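Long-range contacts in endoglucanase (Clostridium thermocellum, PDB 2C26), which probably degrades cellulose as a multidomain glycosidase, represented here by its C-terminal piece, a PKD domain followed by a beta-sandwich domain: residues 27-32 with 59-64; 142-147 with 241-246; 183-188 with 217-222. All coordinates share one frame; numbering follows the deposited sequence.

In the fold
Contact 1 pairs two strands within the PKD domain. Contacts 2 and 3 belong to the beta sandwich that follows. The centre of contact 1 lies about 50 Å from that of contact 2 and about 43 Å from that of contact 3. Contacts 2 and 3 are closer, with centres about 26 Å and nearest atoms about 10 Å apart. Contact 2 joins strands within one sheet, and contact 3 packs that sheet on its partner. Both segments of contact 3 fall between those of contact 2 in sequence. The side chain of Pro59 in contact 1 is about 12 Å from that of calcium ligand Asp36. Neither contact 2 nor contact 3 is near a calcium site.

Contact 1 (27-32 with 59-64); sequences VVFNAS and PTITYK. With EDO (1,2-ethanediol), chain I.
Ala31 N donates to Pro59 O at 2.7 Å, at one end of a ladder of five backbone hydrogen bonds. The rest of the ladder is regular and antiparallel. Phe29 and Ile61 form one hydrogen-bonded pair, with Phe29 N 2.8 Å from Ile61 O. Val27 and Tyr63 form the next, with Val27 N 2.8 Å from Tyr63 O. Both pairs are bonded in both directions. At the end of strand 27-30 the Asn30 side chain makes an Asx turn. Its OD1 accepts from Ser32 N at 2.9 Å, in the carbonyl plane.

Val28, Asn30, Thr60 and Thr62 lie on the more exposed face. Asn30 and Thr60 run side by side there, and the Thr60 methyl CG2 meets Asn30 CG at 3.7 Å. The other face carries Val27, Phe29, Ile61 and Tyr63. Phe29 CG is anti to its carbonyl carbon (chi1 -61°), and the ring reaches back past Ile61 toward Tyr63. Its CE1 edge touches Tyr63 CB at 3.9 Å, while Ile61 CG2 meets Phe29 CB at 3.9 Å. Val27 CG1 sits over one ring face, toward the rim. Val73 and Ile91 of the opposing sheet pack against the Phe29 side chain. The Tyr63 hydroxyl bonds to Asp50, and the Tyr63 ring stacks on Phe48. A 1,2-ethanediol, probably from the crystallisation liquor, donates to Lys64 O at 3.1 Å.

Strand 27-30 is the middle strand of a three-stranded sheet and also bonds to strand 15-17. The strands are thus joined by backbone bonds, while Val27 and Phe29 add apolar groups to the core of the PKD sandwich. The face of Val28, Asn30, Thr60 and Thr62 is more exposed and mixed in polarity.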
# COMPACT_ATOMS: atom_id res chain seq x y z
N VAL A 27 0.98 -25.93 7.85
CA VAL A 27 0.90 -24.81 8.79
C VAL A 27 0.64 -25.41 10.16
O VAL A 27 -0.28 -26.22 10.32
CB VAL A 27 -0.27 -23.85 8.46
CG1 VAL A 27 -0.30 -22.69 9.45
CG2 VAL A 27 -0.17 -23.33 7.03
N VAL A 28 1.44 -25.01 11.14
CA VAL A 28 1.25 -25.48 12.49
C VAL A 28 0.56 -24.38 13.29
O VAL A 28 1.11 -23.28 13.46
CB VAL A 28 2.58 -25.95 13.15
CG1 VAL A 28 2.40 -26.28 14.63
CG2 VAL A 28 3.14 -27.17 12.40
N PHE A 29 -0.66 -24.66 13.76
CA PHE A 29 -1.38 -23.75 14.64
C PHE A 29 -1.10 -24.14 16.09
O PHE A 29 -1.15 -25.32 16.45
CB PHE A 29 -2.89 -23.79 14.35
CG PHE A 29 -3.24 -23.36 12.95
CD1 PHE A 29 -3.29 -24.31 11.91
CD2 PHE A 29 -3.51 -22.02 12.66
CE1 PHE A 29 -3.62 -23.92 10.60
CE2 PHE A 29 -3.84 -21.62 11.35
CZ PHE A 29 -3.89 -22.57 10.32
N ASN A 30 -0.81 -23.14 16.91
CA ASN A 30 -0.31 -23.41 18.26
C ASN A 30 -1.11 -22.62 19.28
O ASN A 30 -0.94 -21.41 19.44
CB ASN A 30 1.18 -23.06 18.33
CG ASN A 30 1.82 -23.50 19.64
OD1 ASN A 30 1.21 -23.44 20.70
ND2 ASN A 30 3.08 -23.93 19.57
N ALA A 31 -2.00 -23.32 19.98
CA ALA A 31 -2.87 -22.71 20.98
C ALA A 31 -2.32 -22.85 22.41
O ALA A 31 -3.08 -22.76 23.37
CB ALA A 31 -4.28 -23.32 20.88
N SER A 32 -1.02 -23.08 22.56
CA SER A 32 -0.45 -23.43 23.87
C SER A 32 -0.49 -22.30 24.91
O SER A 32 -0.32 -22.57 26.10
CB SER A 32 0.96 -23.99 23.75
OG SER A 32 1.79 -23.06 23.08
N PRO A 59 -2.51 -28.70 22.32
CA PRO A 59 -2.71 -27.33 21.80
C PRO A 59 -2.28 -27.08 20.34
O PRO A 59 -2.50 -26.00 19.82
CB PRO A 59 -1.85 -26.47 22.74
CG PRO A 59 -1.59 -27.33 23.95
CD PRO A 59 -1.51 -28.71 23.40
N THR A 60 -1.67 -28.06 19.68
CA THR A 60 -1.18 -27.83 18.32
C THR A 60 -1.92 -28.71 17.30
O THR A 60 -2.40 -29.79 17.63
CB THR A 60 0.36 -28.05 18.19
OG1 THR A 60 0.66 -29.41 18.49
CG2 THR A 60 1.15 -27.13 19.16
N ILE A 61 -2.01 -28.22 16.07
CA ILE A 61 -2.65 -28.96 14.99
C ILE A 61 -1.99 -28.48 13.71
O ILE A 61 -1.62 -27.31 13.61
CB ILE A 61 -4.21 -28.72 14.97
CG1 ILE A 61 -4.94 -29.83 14.22
CG2 ILE A 61 -4.53 -27.29 14.46
CD1 ILE A 61 -6.50 -29.85 14.40
N THR A 62 -1.80 -29.38 12.76
CA THR A 62 -1.24 -28.97 11.47
C THR A 62 -2.30 -29.07 10.39
O THR A 62 -3.22 -29.89 10.46
CB THR A 62 0.14 -29.66 11.13
OG1 THR A 62 0.22 -29.99 9.74
CG2 THR A 62 0.36 -30.87 11.92
N TYR A 63 -2.20 -28.17 9.42
CA TYR A 63 -3.19 -28.12 8.36
C TYR A 63 -2.56 -27.63 7.06
O TYR A 63 -1.52 -27.00 7.07
CB TYR A 63 -4.40 -27.28 8.78
CG TYR A 63 -5.62 -27.53 7.93
CD1 TYR A 63 -6.35 -28.73 8.05
CD2 TYR A 63 -6.06 -26.58 7.01
CE1 TYR A 63 -7.48 -28.97 7.26
CE2 TYR A 63 -7.18 -26.81 6.21
CZ TYR A 63 -7.88 -28.00 6.34
OH TYR A 63 -8.99 -28.22 5.54
N LYS A 64 -3.20 -27.98 5.94
CA LYS A 64 -2.76 -27.61 4.59
C LYS A 64 -3.93 -27.10 3.78
O LYS A 64 -5.02 -27.68 3.82
CB LYS A 64 -2.21 -28.84 3.85
CG LYS A 64 -0.77 -29.07 4.04
CD LYS A 64 -0.34 -30.38 3.41
CE LYS A 64 -0.40 -31.47 4.42
NZ LYS A 64 0.83 -32.26 4.27
C1 EDO I . -8.40 -28.55 1.62
O1 EDO I . -7.03 -28.13 1.46
C2 EDO I . -9.32 -27.44 1.14
O2 EDO I . -8.95 -26.26 1.85

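Contact 2 (142-147 with 241-246)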
# COMPACT_ATOMS: atom_id res chain seq x y z
N VAL A 142 15.72 -0.70 -22.57
CA VAL A 142 15.65 0.67 -23.06
C VAL A 142 17.04 1.23 -23.37
O VAL A 142 17.94 1.19 -22.53
CB VAL A 142 14.90 1.62 -22.05
CG1 VAL A 142 14.85 3.06 -22.59
CG2 VAL A 142 13.48 1.11 -21.77
N THR A 143 17.20 1.71 -24.60
CA THR A 143 18.37 2.49 -25.01
C THR A 143 18.02 3.98 -25.05
O THR A 143 17.22 4.41 -25.88
CB THR A 143 18.84 2.04 -26.40
OG1 THR A 143 19.01 0.61 -26.42
CG2 THR A 143 20.16 2.71 -26.78
N SER A 144 18.61 4.77 -24.15
CA SER A 144 18.40 6.23 -24.14
C SER A 144 19.48 6.93 -24.94
O SER A 144 20.62 6.46 -25.02
CB SER A 144 18.40 6.80 -22.72
OG SER A 144 18.56 5.78 -21.75
N GLU A 145 19.10 8.08 -25.50
CA GLU A 145 20.01 8.91 -26.26
C GLU A 145 20.29 10.23 -25.54
O GLU A 145 21.03 11.07 -26.04
CB GLU A 145 19.47 9.14 -27.67
CG GLU A 145 19.40 7.87 -28.54
CD GLU A 145 20.78 7.26 -28.83
OE1 GLU A 145 21.68 7.97 -29.36
OE2 GLU A 145 20.97 6.06 -28.54
N GLY A 146 19.70 10.40 -24.36
CA GLY A 146 19.82 11.65 -23.60
C GLY A 146 18.58 11.86 -22.76
O GLY A 146 17.98 10.89 -22.30
N GLU A 147 18.20 13.12 -22.54
CA GLU A 147 16.93 13.43 -21.88
C GLU A 147 15.77 12.92 -22.71
O GLU A 147 15.56 13.36 -23.84
CB GLU A 147 16.76 14.94 -21.66
CG GLU A 147 17.03 15.40 -20.24
CD GLU A 147 18.27 16.25 -20.14
OE1 GLU A 147 18.18 17.47 -20.41
OE2 GLU A 147 19.34 15.70 -19.77
N GLY A 241 22.53 5.56 -22.49
CA GLY A 241 22.75 4.28 -21.84
C GLY A 241 21.74 3.21 -22.19
O GLY A 241 20.68 3.49 -22.74
N GLU A 242 22.07 1.97 -21.86
CA GLU A 242 21.16 0.85 -22.06
C GLU A 242 20.89 0.18 -20.71
O GLU A 242 21.82 -0.16 -19.97
CB GLU A 242 21.73 -0.15 -23.09
CG GLU A 242 20.78 -1.30 -23.44
CD GLU A 242 21.32 -2.23 -24.53
OE1 GLU A 242 22.55 -2.43 -24.60
OE2 GLU A 242 20.51 -2.77 -25.31
N PHE A 243 19.61 0.02 -20.39
CA PHE A 243 19.19 -0.58 -19.13
C PHE A 243 18.00 -1.51 -19.35
O PHE A 243 17.24 -1.34 -20.30
CB PHE A 243 18.88 0.49 -18.07
CG PHE A 243 17.80 1.48 -18.46
CD1 PHE A 243 18.09 2.55 -19.30
CD2 PHE A 243 16.51 1.34 -17.96
CE1 PHE A 243 17.09 3.47 -19.66
CE2 PHE A 243 15.50 2.25 -18.31
CZ PHE A 243 15.79 3.32 -19.16
N THR A 244 17.85 -2.49 -18.45
CA THR A 244 16.77 -3.46 -18.54
C THR A 244 15.92 -3.44 -17.28
O THR A 244 16.42 -3.58 -16.16
CB THR A 244 17.30 -4.89 -18.82
OG1 THR A 244 17.96 -4.91 -20.09
CG2 THR A 244 16.16 -5.91 -18.83
N ILE A 245 14.61 -3.27 -17.48
CA ILE A 245 13.63 -3.31 -16.42
C ILE A 245 12.79 -4.57 -16.60
O ILE A 245 12.44 -4.94 -17.72
CB ILE A 245 12.73 -2.03 -16.44
CG1 ILE A 245 13.52 -0.82 -15.93
CG2 ILE A 245 11.45 -2.23 -15.63
CD1 ILE A 245 13.03 0.50 -16.46
N TYR A 246 12.48 -5.24 -15.49
CA TYR A 246 11.61 -6.40 -15.51
C TYR A 246 10.26 -6.05 -14.88
O TYR A 246 10.20 -5.39 -13.84
CB TYR A 246 12.25 -7.59 -14.79
CG TYR A 246 13.49 -8.13 -15.47
CD1 TYR A 246 14.74 -7.56 -15.24
CD2 TYR A 246 13.41 -9.22 -16.34
CE1 TYR A 246 15.87 -8.06 -15.86
CE2 TYR A 246 14.53 -9.72 -16.96
CZ TYR A 246 15.76 -9.13 -16.72
OH TYR A 246 16.89 -9.61 -17.33
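Gly241 O is gripped twice by Ser144. The backbone N of Ser144 donates to it at 2.8 Å, nearly in line with the carbonyl bond. Ser144 OG adds a longer bond to Gly241 O at 3.3 Å, from above the carbonyl plane. OG nearly eclipses the Ser144 backbone N (chi1 -2°), which brings both donors to the same oxygen. The return bond from Gly241 N to Ser144 O is also long, at 3.3 Å. Val142 and Phe243 form the next hydrogen-bonded antiparallel pair. Val142 N reaches Phe243 O at 2.8 Å in an almost straight bond, with an angle of 176° at the hydrogen.

The Phe243 ring leans across onto the neighbouring strand. Val142 CB lies over one face in a CH-pi contact, 3.8 Å from the ring centroid. Ser144 OG meets the same ring in its plane, at the edge, 3.4 Å from CE1. Pro177, Ile178, Val235 and Thr237 also pack on Phe243. Thr143 and Glu242 pair on the opposite face, which is more exposed.

After Glu145 the chain turns a corner at Gly146 and Glu147 and passes into the second sheet as strand 148-155. Two facing five-stranded antiparallel sheets, here linked through this corner, fit a jelly-roll beta sandwich, as in many carbohydrate-binding modules.

Contact 3 (183-188 with 217-222)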
# COMPACT_ATOMS: atom_id res chain seq x y z
N PRO A 183 4.37 3.87 -12.84
CA PRO A 183 3.21 3.24 -13.45
C PRO A 183 2.13 4.30 -13.68
O PRO A 183 2.04 5.27 -12.93
CB PRO A 183 2.77 2.25 -12.37
CG PRO A 183 3.32 2.81 -11.08
CD PRO A 183 4.64 3.37 -11.48
N TYR A 184 1.33 4.12 -14.73
CA TYR A 184 0.27 5.06 -15.04
C TYR A 184 -0.98 4.39 -15.56
O TYR A 184 -0.96 3.25 -16.03
CB TYR A 184 0.76 6.17 -16.00
CG TYR A 184 1.07 5.69 -17.41
CD1 TYR A 184 0.08 5.66 -18.40
CD2 TYR A 184 2.36 5.29 -17.75
CE1 TYR A 184 0.37 5.22 -19.70
CE2 TYR A 184 2.66 4.86 -19.04
CZ TYR A 184 1.67 4.82 -20.00
OH TYR A 184 2.01 4.39 -21.26
N ILE A 185 -2.09 5.10 -15.44
CA ILE A 185 -3.32 4.73 -16.11
C ILE A 185 -3.89 5.99 -16.77
O ILE A 185 -3.99 7.03 -16.14
CB ILE A 185 -4.34 4.00 -15.19
CG1 ILE A 185 -5.58 3.58 -15.99
CG2 ILE A 185 -4.75 4.85 -13.98
CD1 ILE A 185 -5.52 2.18 -16.55
N MET A 186 -4.19 5.88 -18.06
CA MET A 186 -4.58 7.03 -18.86
C MET A 186 -5.88 6.76 -19.66
O MET A 186 -5.83 6.32 -20.82
CB MET A 186 -3.41 7.46 -19.77
CG MET A 186 -3.68 8.68 -20.69
SD MET A 186 -2.20 9.17 -21.59
CE MET A 186 -1.92 7.74 -22.63
N PRO A 187 -7.04 6.99 -19.00
CA PRO A 187 -8.35 7.05 -19.67
C PRO A 187 -8.38 8.22 -20.65
O PRO A 187 -7.73 9.24 -20.43
CB PRO A 187 -9.33 7.34 -18.53
CG PRO A 187 -8.61 6.99 -17.29
CD PRO A 187 -7.17 7.19 -17.55
N HIS A 188 -9.13 8.07 -21.73
CA HIS A 188 -9.20 9.08 -22.76
C HIS A 188 -10.52 8.86 -23.50
O HIS A 188 -11.05 7.74 -23.50
CB HIS A 188 -7.98 8.98 -23.71
CG HIS A 188 -7.82 7.63 -24.35
ND1 HIS A 188 -8.45 7.29 -25.53
CD2 HIS A 188 -7.14 6.53 -23.96
CE1 HIS A 188 -8.15 6.04 -25.84
NE2 HIS A 188 -7.36 5.55 -24.90
N LEU A 217 -1.22 2.03 -7.63
CA LEU A 217 -1.80 3.16 -8.33
C LEU A 217 -3.30 2.95 -8.34
O LEU A 217 -3.76 1.85 -8.63
CB LEU A 217 -1.27 3.24 -9.77
CG LEU A 217 -1.99 4.14 -10.77
CD1 LEU A 217 -1.82 5.61 -10.42
CD2 LEU A 217 -1.47 3.85 -12.18
N THR A 218 -4.05 4.00 -8.01
CA THR A 218 -5.51 3.94 -8.02
C THR A 218 -6.08 4.77 -9.17
O THR A 218 -5.69 5.92 -9.38
CB THR A 218 -6.10 4.39 -6.67
OG1 THR A 218 -5.49 3.65 -5.60
CG2 THR A 218 -7.63 4.18 -6.61
N LEU A 219 -6.99 4.15 -9.93
CA LEU A 219 -7.84 4.88 -10.86
C LEU A 219 -8.96 5.54 -10.04
O LEU A 219 -9.74 4.85 -9.39
CB LEU A 219 -8.42 3.93 -11.93
CG LEU A 219 -9.30 4.57 -13.02
CD1 LEU A 219 -8.49 5.42 -13.97
CD2 LEU A 219 -10.07 3.52 -13.80
N PRO A 220 -9.05 6.89 -10.06
CA PRO A 220 -10.07 7.61 -9.29
C PRO A 220 -11.48 7.10 -9.60
O PRO A 220 -11.78 6.78 -10.76
CB PRO A 220 -9.92 9.06 -9.77
CG PRO A 220 -8.51 9.16 -10.21
CD PRO A 220 -8.18 7.82 -10.81
N GLU A 221 -12.32 7.04 -8.57
CA GLU A 221 -13.67 6.48 -8.69
C GLU A 221 -14.62 7.28 -9.60
O GLU A 221 -15.68 6.78 -9.98
CB GLU A 221 -14.30 6.28 -7.30
CG GLU A 221 -15.26 5.08 -7.23
CD GLU A 221 -15.25 4.35 -5.89
OE1 GLU A 221 -15.64 4.96 -4.86
OE2 GLU A 221 -14.87 3.16 -5.87
N ASP A 222 -14.23 8.50 -9.96
CA ASP A 222 -15.10 9.39 -10.73
C ASP A 222 -14.82 9.42 -12.25
O ASP A 222 -15.51 10.12 -13.01
CB ASP A 222 -15.10 10.81 -10.13
CG ASP A 222 -13.80 11.57 -10.35
OD1 ASP A 222 -12.74 10.94 -10.58
OD2 ASP A 222 -13.85 12.81 -10.28
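This is a buried apolar contact between the two facing sheets of the beta sandwich. Strand 178-187 belongs to one sheet, and strand 211-218 is an outermost strand of the other. Leu217 lies on that strand, and Leu219 follows it in the loop. They reach across the interface with their CD2 and CD1 methyls to Ile185, its backbone and Pro187. The CD2 methyl of Leu217 presses against the peptide between Tyr184 and Ile185, 3.5 Å from Tyr184 C and 3.5 Å from Ile185 N. It also meets Ile185 CG2 at 3.9 Å. The same CG2 methyl touches Leu219 CD1 at 3.8 Å, so one branch of Ile185 serves both leucines. Leu219 and Ile185 meet nearly perpendicular. Pro187 and Leu219 instead pass alongside, running opposite ways, with Pro187 CG 3.7 Å from Leu219 CD1.

The nearest CA atoms, those of Ile185 and Leu219, are 6.9 Å apart, and the two segments share no backbone bonds. Met166 of strand 165-172 touches both Ile185 and Leu217, and Met231 of strand 229-238 also packs on Ile185. Tyr184 turns the other way, with its ring stacked on Trp197 and its hydroxyl bonded to Gln230. Such apolar packing between two facing antiparallel sheets is consistent with the core of a jelly-roll beta sandwich.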